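Local coordinates for nigerythrin (PDB 1YUZ), which shows NADH peroxidase activity in vitro and combines a rubredoxin-like iron centre with a ferritin-like diiron centre in each subunit of a homodimer, at residues B[63-68]-B[153-158]; B[38-43]-B[147-152]. All coordinates share one frame; numbering follows the deposited sequence.

Interaction 1 (B[63-68]-B[153-158]); sequences ARLFEA and AERYLA
Tyr156 reaches across from one helix and lies between Leu65 and Phe66 of the other. Leu65 meets its ring from one side and Phe66 from the opposite side. The two rings are oblique, with planes 44° apart and centroids 5.2 Å apart. Phe66 leads with its CD2-CE2 side. Its CE2 comes within 3.4 Å of Tyr156 CE2. Tyr156 OH sits at the edge of the Phe66 ring, near its plane, 3.4 Å from Phe66 CD2.

Leu65 points at the other helix. Its CG is anti to the backbone N (chi1 175°), which sends both methyl groups across the gap. Leu65 CD2 is 3.8 Å from Tyr156 CD2. The same methyl lies 3.6 Å from the backbone O of Arg155. Leu65 CD1 meets the base of the Arg155 side chain, with 4.1 Å to Arg155 CB. Leu65 lies nearly crosswise to Arg155. No hydrogen bond joins the segments, and the grip is apolar and aromatic.

Neighbouring residues continue the aromatic cluster: Phe66 makes an edge-to-face pair with Phe50, and Tyr156 makes one with Tyr47. Phe171 of strand 171-173 touches both Leu65 and Arg155, so the rubredoxin-like part covers this end of the contact. Tyr156 also touches Glu115, a ligand of the iron(II) ion, and its side chain comes to about 6 Å from that ion.

The axes of the two short segments run antiparallel at 169°, 11.0 Å apart at closest. The Leu65, Phe66 and Tyr156 contact joins helices 60-87 and 136-161 in the core of the ferritin-like four-helix bundle, beside the diiron site.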
ATOM      1  N   ALA B  63       2.543 -11.170 -12.894  1.00  9.60           N
ATOM      2  CA  ALA B  63       1.952 -10.834 -14.186  1.00  9.64           C
ATOM      3  C   ALA B  63       0.453 -11.115 -14.120  1.00  9.60           C
ATOM      4  O   ALA B  63      -0.362 -10.333 -14.612  1.00  9.67           O
ATOM      5  CB  ALA B  63       2.585 -11.666 -15.289  1.00  9.71           C
ATOM      6  N   ARG B  64       0.092 -12.239 -13.508  1.00  9.58           N
ATOM      7  CA  ARG B  64      -1.311 -12.602 -13.381  1.00  9.54           C
ATOM      8  C   ARG B  64      -2.055 -11.594 -12.512  1.00  9.19           C
ATOM      9  O   ARG B  64      -3.222 -11.301 -12.764  1.00  8.98           O
ATOM     10  CB  ARG B  64      -1.453 -14.017 -12.810  1.00 10.06           C
ATOM     11  CG  ARG B  64      -1.063 -15.108 -13.803  1.00 10.81           C
ATOM     12  CD  ARG B  64      -1.424 -16.502 -13.304  1.00 11.48           C
ATOM     13  NE  ARG B  64      -0.498 -17.028 -12.303  1.00 12.24           N
ATOM     14  CZ  ARG B  64      -0.768 -17.139 -11.007  1.00 12.24           C
ATOM     15  NH1 ARG B  64      -1.944 -16.759 -10.529  1.00 12.26           N
ATOM     16  NH2 ARG B  64       0.140 -17.648 -10.186  1.00 12.57           N
ATOM     17  N   LEU B  65      -1.384 -11.059 -11.494  1.00  8.88           N
ATOM     18  CA  LEU B  65      -2.019 -10.067 -10.638  1.00  8.71           C
ATOM     19  C   LEU B  65      -2.280  -8.795 -11.447  1.00  8.59           C
ATOM     20  O   LEU B  65      -3.350  -8.200 -11.346  1.00  8.40           O
ATOM     21  CB  LEU B  65      -1.138  -9.750  -9.426  1.00  8.83           C
ATOM     22  CG  LEU B  65      -1.674  -8.630  -8.522  1.00  8.72           C
ATOM     23  CD1 LEU B  65      -3.092  -8.950  -8.051  1.00  9.02           C
ATOM     24  CD2 LEU B  65      -0.740  -8.447  -7.337  1.00  9.15           C
ATOM     25  N   PHE B  66      -1.310  -8.374 -12.253  1.00  8.51           N
ATOM     26  CA  PHE B  66      -1.495  -7.181 -13.073  1.00  8.68           C
ATOM     27  C   PHE B  66      -2.618  -7.402 -14.082  1.00  8.91           C
ATOM     28  O   PHE B  66      -3.397  -6.494 -14.361  1.00  8.96           O
ATOM     29  CB  PHE B  66      -0.200  -6.819 -13.810  1.00  8.59           C
ATOM     30  CG  PHE B  66       0.800  -6.074 -12.964  1.00  8.66           C
ATOM     31  CD1 PHE B  66       2.121  -6.504 -12.886  1.00  8.81           C
ATOM     32  CD2 PHE B  66       0.431  -4.923 -12.274  1.00  8.73           C
ATOM     33  CE1 PHE B  66       3.059  -5.797 -12.134  1.00  9.00           C
ATOM     34  CE2 PHE B  66       1.365  -4.210 -11.521  1.00  8.81           C
ATOM     35  CZ  PHE B  66       2.676  -4.650 -11.454  1.00  8.97           C
ATOM     36  N   GLU B  67      -2.707  -8.613 -14.624  1.00  9.23           N
ATOM     37  CA  GLU B  67      -3.749  -8.924 -15.594  1.00  9.74           C
ATOM     38  C   GLU B  67      -5.118  -8.919 -14.925  1.00  9.46           C
ATOM     39  O   GLU B  67      -6.088  -8.410 -15.488  1.00  9.35           O
ATOM     40  CB  GLU B  67      -3.455 -10.275 -16.249  1.00 10.62           C
ATOM     41  CG  GLU B  67      -2.183 -10.227 -17.077  1.00 12.23           C
ATOM     42  CD  GLU B  67      -1.654 -11.593 -17.471  1.00 12.92           C
ATOM     43  OE1 GLU B  67      -2.096 -12.611 -16.899  1.00 13.77           O
ATOM     44  OE2 GLU B  67      -0.768 -11.640 -18.352  1.00 13.83           O
ATOM     45  N   ALA B  68      -5.194  -9.465 -13.717  1.00  9.06           N
ATOM     46  CA  ALA B  68      -6.449  -9.491 -12.984  1.00  8.73           C
ATOM     47  C   ALA B  68      -6.866  -8.065 -12.637  1.00  8.53           C
ATOM     48  O   ALA B  68      -8.034  -7.706 -12.754  1.00  8.47           O
ATOM     49  CB  ALA B  68      -6.298 -10.315 -11.710  1.00  8.80           C
ATOM     50  N   ALA B 153      -4.409  -2.003  -3.965  1.00  6.99           N
ATOM     51  CA  ALA B 153      -3.212  -1.444  -3.350  1.00  7.20           C
ATOM     52  C   ALA B 153      -2.582  -2.476  -2.422  1.00  7.34           C
ATOM     53  O   ALA B 153      -1.372  -2.694  -2.458  1.00  7.29           O
ATOM     54  CB  ALA B 153      -3.559  -0.177  -2.575  1.00  7.24           C
ATOM     55  N   GLU B 154      -3.401  -3.122  -1.595  1.00  7.56           N
ATOM     56  CA  GLU B 154      -2.875  -4.121  -0.677  1.00  7.85           C
ATOM     57  C   GLU B 154      -2.276  -5.305  -1.428  1.00  7.74           C
ATOM     58  O   GLU B 154      -1.217  -5.805  -1.055  1.00  7.64           O
ATOM     59  CB  GLU B 154      -3.968  -4.615   0.271  1.00  8.35           C
ATOM     60  CG  GLU B 154      -3.452  -5.643   1.263  1.00  9.47           C
ATOM     61  CD  GLU B 154      -4.513  -6.159   2.211  1.00 10.17           C
ATOM     62  OE1 GLU B 154      -4.217  -7.119   2.953  1.00 11.00           O
ATOM     63  OE2 GLU B 154      -5.635  -5.610   2.226  1.00 11.05           O
ATOM     64  N   ARG B 155      -2.946  -5.750  -2.487  1.00  7.59           N
ATOM     65  CA  ARG B 155      -2.448  -6.876  -3.271  1.00  7.84           C
ATOM     66  C   ARG B 155      -1.088  -6.544  -3.879  1.00  7.69           C
ATOM     67  O   ARG B 155      -0.194  -7.382  -3.901  1.00  7.59           O
ATOM     68  CB  ARG B 155      -3.448  -7.233  -4.376  1.00  8.46           C
ATOM     69  CG  ARG B 155      -4.736  -7.886  -3.866  1.00  9.70           C
ATOM     70  CD  ARG B 155      -4.676  -9.410  -3.954  1.00 11.02           C
ATOM     71  NE  ARG B 155      -3.533  -9.989  -3.254  1.00 12.20           N
ATOM     72  CZ  ARG B 155      -3.409 -10.052  -1.932  1.00 12.54           C
ATOM     73  NH1 ARG B 155      -4.364  -9.568  -1.152  1.00 13.19           N
ATOM     74  NH2 ARG B 155      -2.330 -10.611  -1.392  1.00 12.71           N
ATOM     75  N   TYR B 156      -0.928  -5.320  -4.366  1.00  7.56           N
ATOM     76  CA  TYR B 156       0.341  -4.917  -4.958  1.00  7.66           C
ATOM     77  C   TYR B 156       1.448  -4.867  -3.913  1.00  7.68           C
ATOM     78  O   TYR B 156       2.572  -5.285  -4.177  1.00  7.56           O
ATOM     79  CB  TYR B 156       0.198  -3.553  -5.637  1.00  7.64           C
ATOM     80  CG  TYR B 156      -0.513  -3.591  -6.977  1.00  7.55           C
ATOM     81  CD1 TYR B 156      -1.243  -2.492  -7.427  1.00  7.62           C
ATOM     82  CD2 TYR B 156      -0.400  -4.697  -7.823  1.00  7.71           C
ATOM     83  CE1 TYR B 156      -1.834  -2.487  -8.686  1.00  7.60           C
ATOM     84  CE2 TYR B 156      -0.987  -4.702  -9.085  1.00  7.59           C
ATOM     85  CZ  TYR B 156      -1.700  -3.595  -9.511  1.00  7.68           C
ATOM     86  OH  TYR B 156      -2.259  -3.590 -10.771  1.00  8.11           O
ATOM     87  N   LEU B 157       1.140  -4.359  -2.725  1.00  7.83           N
ATOM     88  CA  LEU B 157       2.147  -4.290  -1.673  1.00  8.12           C
ATOM     89  C   LEU B 157       2.519  -5.692  -1.194  1.00  8.05           C
ATOM     90  O   LEU B 157       3.683  -5.967  -0.913  1.00  7.93           O
ATOM     91  CB  LEU B 157       1.642  -3.431  -0.509  1.00  8.78           C
ATOM     92  CG  LEU B 157       1.415  -1.958  -0.871  1.00  9.56           C
ATOM     93  CD1 LEU B 157       0.685  -1.244   0.250  1.00  9.94           C
ATOM     94  CD2 LEU B 157       2.744  -1.284  -1.148  1.00 10.10           C
ATOM     95  N   ALA B 158       1.536  -6.585  -1.114  1.00  7.91           N
ATOM     96  CA  ALA B 158       1.801  -7.959  -0.692  1.00  8.00           C
ATOM     97  C   ALA B 158       2.721  -8.620  -1.714  1.00  8.03           C
ATOM     98  O   ALA B 158       3.673  -9.312  -1.357  1.00  8.07           O
ATOM     99  CB  ALA B 158       0.495  -8.737  -0.585  1.00  8.06           C
TER

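Interaction 2 (B[38-43]-B[147-152]). With FE2 (Fe (II) ion), chain G; FE (Fe (III) ion), chain F.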
ATOM      1  N   ALA B  38     -11.481   7.955 -18.057  1.00 10.85           N
ATOM      2  CA  ALA B  38     -10.200   8.299 -18.668  1.00 10.98           C
ATOM      3  C   ALA B  38      -9.060   7.751 -17.817  1.00 10.93           C
ATOM      4  O   ALA B  38      -8.129   7.130 -18.331  1.00 11.15           O
ATOM      5  CB  ALA B  38     -10.072   9.813 -18.806  1.00 11.17           C
ATOM      6  N   GLY B  39      -9.148   7.978 -16.511  1.00 10.90           N
ATOM      7  CA  GLY B  39      -8.120   7.498 -15.607  1.00 10.67           C
ATOM      8  C   GLY B  39      -8.005   5.986 -15.599  1.00 10.53           C
ATOM      9  O   GLY B  39      -6.901   5.442 -15.602  1.00 10.73           O
ATOM     10  N   GLU B  40      -9.142   5.301 -15.593  1.00 10.25           N
ATOM     11  CA  GLU B  40      -9.140   3.844 -15.580  1.00 10.09           C
ATOM     12  C   GLU B  40      -8.642   3.272 -16.896  1.00 10.00           C
ATOM     13  O   GLU B  40      -8.061   2.191 -16.927  1.00  9.86           O
ATOM     14  CB  GLU B  40     -10.541   3.322 -15.265  1.00 10.00           C
ATOM     15  CG  GLU B  40     -11.042   3.755 -13.887  1.00 10.10           C
ATOM     16  CD  GLU B  40     -10.258   3.126 -12.738  1.00 10.11           C
ATOM     17  OE1 GLU B  40      -9.021   2.961 -12.853  1.00 10.25           O
ATOM     18  OE2 GLU B  40     -10.884   2.802 -11.712  1.00 10.02           O
ATOM     19  N   THR B  41      -8.869   4.000 -17.984  1.00 10.08           N
ATOM     20  CA  THR B  41      -8.406   3.554 -19.285  1.00 10.16           C
ATOM     21  C   THR B  41      -6.881   3.594 -19.248  1.00 10.12           C
ATOM     22  O   THR B  41      -6.213   2.709 -19.775  1.00 10.19           O
ATOM     23  CB  THR B  41      -8.963   4.462 -20.397  1.00 10.19           C
ATOM     24  OG1 THR B  41     -10.397   4.406 -20.367  1.00 10.49           O
ATOM     25  CG2 THR B  41      -8.487   4.000 -21.764  1.00 10.45           C
ATOM     26  N   GLY B  42      -6.337   4.616 -18.597  1.00  9.97           N
ATOM     27  CA  GLY B  42      -4.895   4.719 -18.471  1.00 10.00           C
ATOM     28  C   GLY B  42      -4.373   3.621 -17.558  1.00  9.98           C
ATOM     29  O   GLY B  42      -3.342   3.010 -17.831  1.00 10.03           O
ATOM     30  N   ALA B  43      -5.087   3.363 -16.464  1.00  9.88           N
ATOM     31  CA  ALA B  43      -4.687   2.324 -15.521  1.00  9.85           C
ATOM     32  C   ALA B  43      -4.669   0.962 -16.202  1.00  9.81           C
ATOM     33  O   ALA B  43      -3.761   0.159 -15.989  1.00  9.80           O
ATOM     34  CB  ALA B  43      -5.639   2.300 -14.331  1.00  9.90           C
ATOM     35  N   LEU B 147     -13.739   0.960  -3.360  1.00  7.69           N
ATOM     36  CA  LEU B 147     -13.477  -0.164  -2.469  1.00  7.75           C
ATOM     37  C   LEU B 147     -12.497  -1.162  -3.067  1.00  7.55           C
ATOM     38  O   LEU B 147     -11.649  -1.709  -2.362  1.00  7.62           O
ATOM     39  CB  LEU B 147     -14.784  -0.873  -2.125  1.00  7.89           C
ATOM     40  CG  LEU B 147     -15.718  -0.058  -1.227  1.00  8.10           C
ATOM     41  CD1 LEU B 147     -17.096  -0.695  -1.216  1.00  8.56           C
ATOM     42  CD2 LEU B 147     -15.145   0.033   0.175  1.00  8.78           C
ATOM     43  N   ALA B 148     -12.612  -1.404  -4.366  1.00  7.44           N
ATOM     44  CA  ALA B 148     -11.713  -2.343  -5.015  1.00  7.39           C
ATOM     45  C   ALA B 148     -10.299  -1.783  -5.096  1.00  7.44           C
ATOM     46  O   ALA B 148      -9.331  -2.529  -4.978  1.00  7.26           O
ATOM     47  CB  ALA B 148     -12.225  -2.677  -6.410  1.00  7.52           C
ATOM     48  N   GLU B 149     -10.167  -0.471  -5.275  1.00  7.49           N
ATOM     49  CA  GLU B 149      -8.840   0.124  -5.407  1.00  7.61           C
ATOM     50  C   GLU B 149      -7.963  -0.076  -4.180  1.00  7.57           C
ATOM     51  O   GLU B 149      -6.767  -0.324  -4.309  1.00  7.43           O
ATOM     52  CB  GLU B 149      -8.944   1.620  -5.723  1.00  8.15           C
ATOM     53  CG  GLU B 149      -9.934   1.976  -6.834  1.00  9.04           C
ATOM     54  CD  GLU B 149      -9.591   1.387  -8.195  1.00  9.73           C
ATOM     55  OE1 GLU B 149      -9.081   0.248  -8.267  1.00  9.86           O
ATOM     56  OE2 GLU B 149      -9.865   2.065  -9.207  1.00 11.01           O
ATOM     57  N   SER B 150      -8.534   0.029  -2.985  1.00  7.41           N
ATOM     58  CA  SER B 150      -7.706  -0.166  -1.808  1.00  7.60           C
ATOM     59  C   SER B 150      -7.303  -1.638  -1.686  1.00  7.48           C
ATOM     60  O   SER B 150      -6.252  -1.950  -1.134  1.00  7.60           O
ATOM     61  CB  SER B 150      -8.420   0.336  -0.550  1.00  7.79           C
ATOM     62  OG  SER B 150      -9.692  -0.255  -0.391  1.00  7.98           O
ATOM     63  N   VAL B 151      -8.133  -2.538  -2.204  1.00  7.53           N
ATOM     64  CA  VAL B 151      -7.797  -3.960  -2.185  1.00  7.47           C
ATOM     65  C   VAL B 151      -6.643  -4.158  -3.170  1.00  7.28           C
ATOM     66  O   VAL B 151      -5.694  -4.887  -2.891  1.00  7.14           O
ATOM     67  CB  VAL B 151      -9.006  -4.831  -2.597  1.00  7.54           C
ATOM     68  CG1 VAL B 151      -8.555  -6.250  -2.923  1.00  7.86           C
ATOM     69  CG2 VAL B 151     -10.022  -4.865  -1.466  1.00  8.05           C
ATOM     70  N   HIS B 152      -6.715  -3.493  -4.317  1.00  7.10           N
ATOM     71  CA  HIS B 152      -5.653  -3.594  -5.313  1.00  6.94           C
ATOM     72  C   HIS B 152      -4.340  -3.093  -4.724  1.00  6.91           C
ATOM     73  O   HIS B 152      -3.277  -3.671  -4.958  1.00  6.84           O
ATOM     74  CB  HIS B 152      -5.993  -2.752  -6.541  1.00  6.92           C
ATOM     75  CG  HIS B 152      -7.210  -3.219  -7.274  1.00  6.98           C
ATOM     76  ND1 HIS B 152      -7.827  -2.459  -8.244  1.00  7.12           N
ATOM     77  CD2 HIS B 152      -7.918  -4.370  -7.189  1.00  7.14           C
ATOM     78  CE1 HIS B 152      -8.864  -3.122  -8.724  1.00  7.17           C
ATOM     79  NE2 HIS B 152      -8.941  -4.283  -8.100  1.00  7.11           N
TER
HETATM   80 FE   FE2 G 302      -7.446  -0.480  -9.173  1.00  8.13          FE
HETATM   81 FE    FE F 301      -8.774   2.202 -10.925  1.00 10.00          FE
HETATM   82  O   HOH W   1      -7.081   1.477 -10.247  1.00 13.29           O
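Glu40 and Glu149 reach toward each other from facing helices and meet at the iron(III) ion. Glu40 OE2 and Glu149 OE2 are 2.8 Å apart. This is not a hydrogen bond, since both oxygens bind the metal, whose charge would offset their repulsion. The carboxylate planes are turned 57° from each other. Glu40 chelates with both oxygens, OE1 at 2.1 Å and OE2 at 2.3 Å from the iron(III) ion. Tyr123 OH and His76 ND1 also hydrogen-bond to Glu40 OE2. The iron and these two bonds together would hold the carboxylate in place. Glu149 bridges instead. Its OE2 binds the iron(III) ion at 2.0 Å, and its OE1 binds the iron(II) ion at 2.0 Å. Bends at chi2 in both glutamates (-67° in Glu40, -62° in Glu149) turn the carboxylates to the metals. Water 1 also bridges the two irons.

This is the diiron site of the ferritin-like four-helix bundle. Glu149 and His152 form the Glu-x-x-His pair of helix 136-161, one turn apart and facing the same way. His152 ND1 binds the iron(II) ion at 2.2 Å. The backbone O of Ala148 stands 3.1 Å over one face of the His152 ring, nearer its edge than its centre. His152 NE2 hydrogen-bonds to Gly178 O in the rubredoxin-like part. With the metal bond on ND1, this bond would hold the ring in its orientation. Glu73, Glu115 and Glu118 complete the two metal shells.

Away from the metals the two segments barely meet. The nearest CA atoms, those of Glu40 and Glu149, are 10.8 Å apart, and only 57 Å² is buried between the segments. The far side of segment 38-43 turns outward, with Ala38 exposed and Thr41 partly exposed. On the other helix, Ser150 OG bonds to Asn161 OD1 of the second subunit.

Both interactions are buried and share helix 136-161, whose residues 147-152 run straight into 153-158. Interaction 1 pairs that helix with 60-87, and interaction 2 pairs it with 29-56. Their centres are 12 Å apart, and interaction 2 lies much nearer the middle of the chain. The chemistry differs accordingly. Interaction 1 is metal-free, with broad contact between hydrocarbon and aromatic groups. Interaction 2 has little direct contact and is joined through iron. The two adjoin along the shared helix and otherwise do not touch. The rubredoxin-like part borders both, by side-chain packing at one and a polar bond at the other.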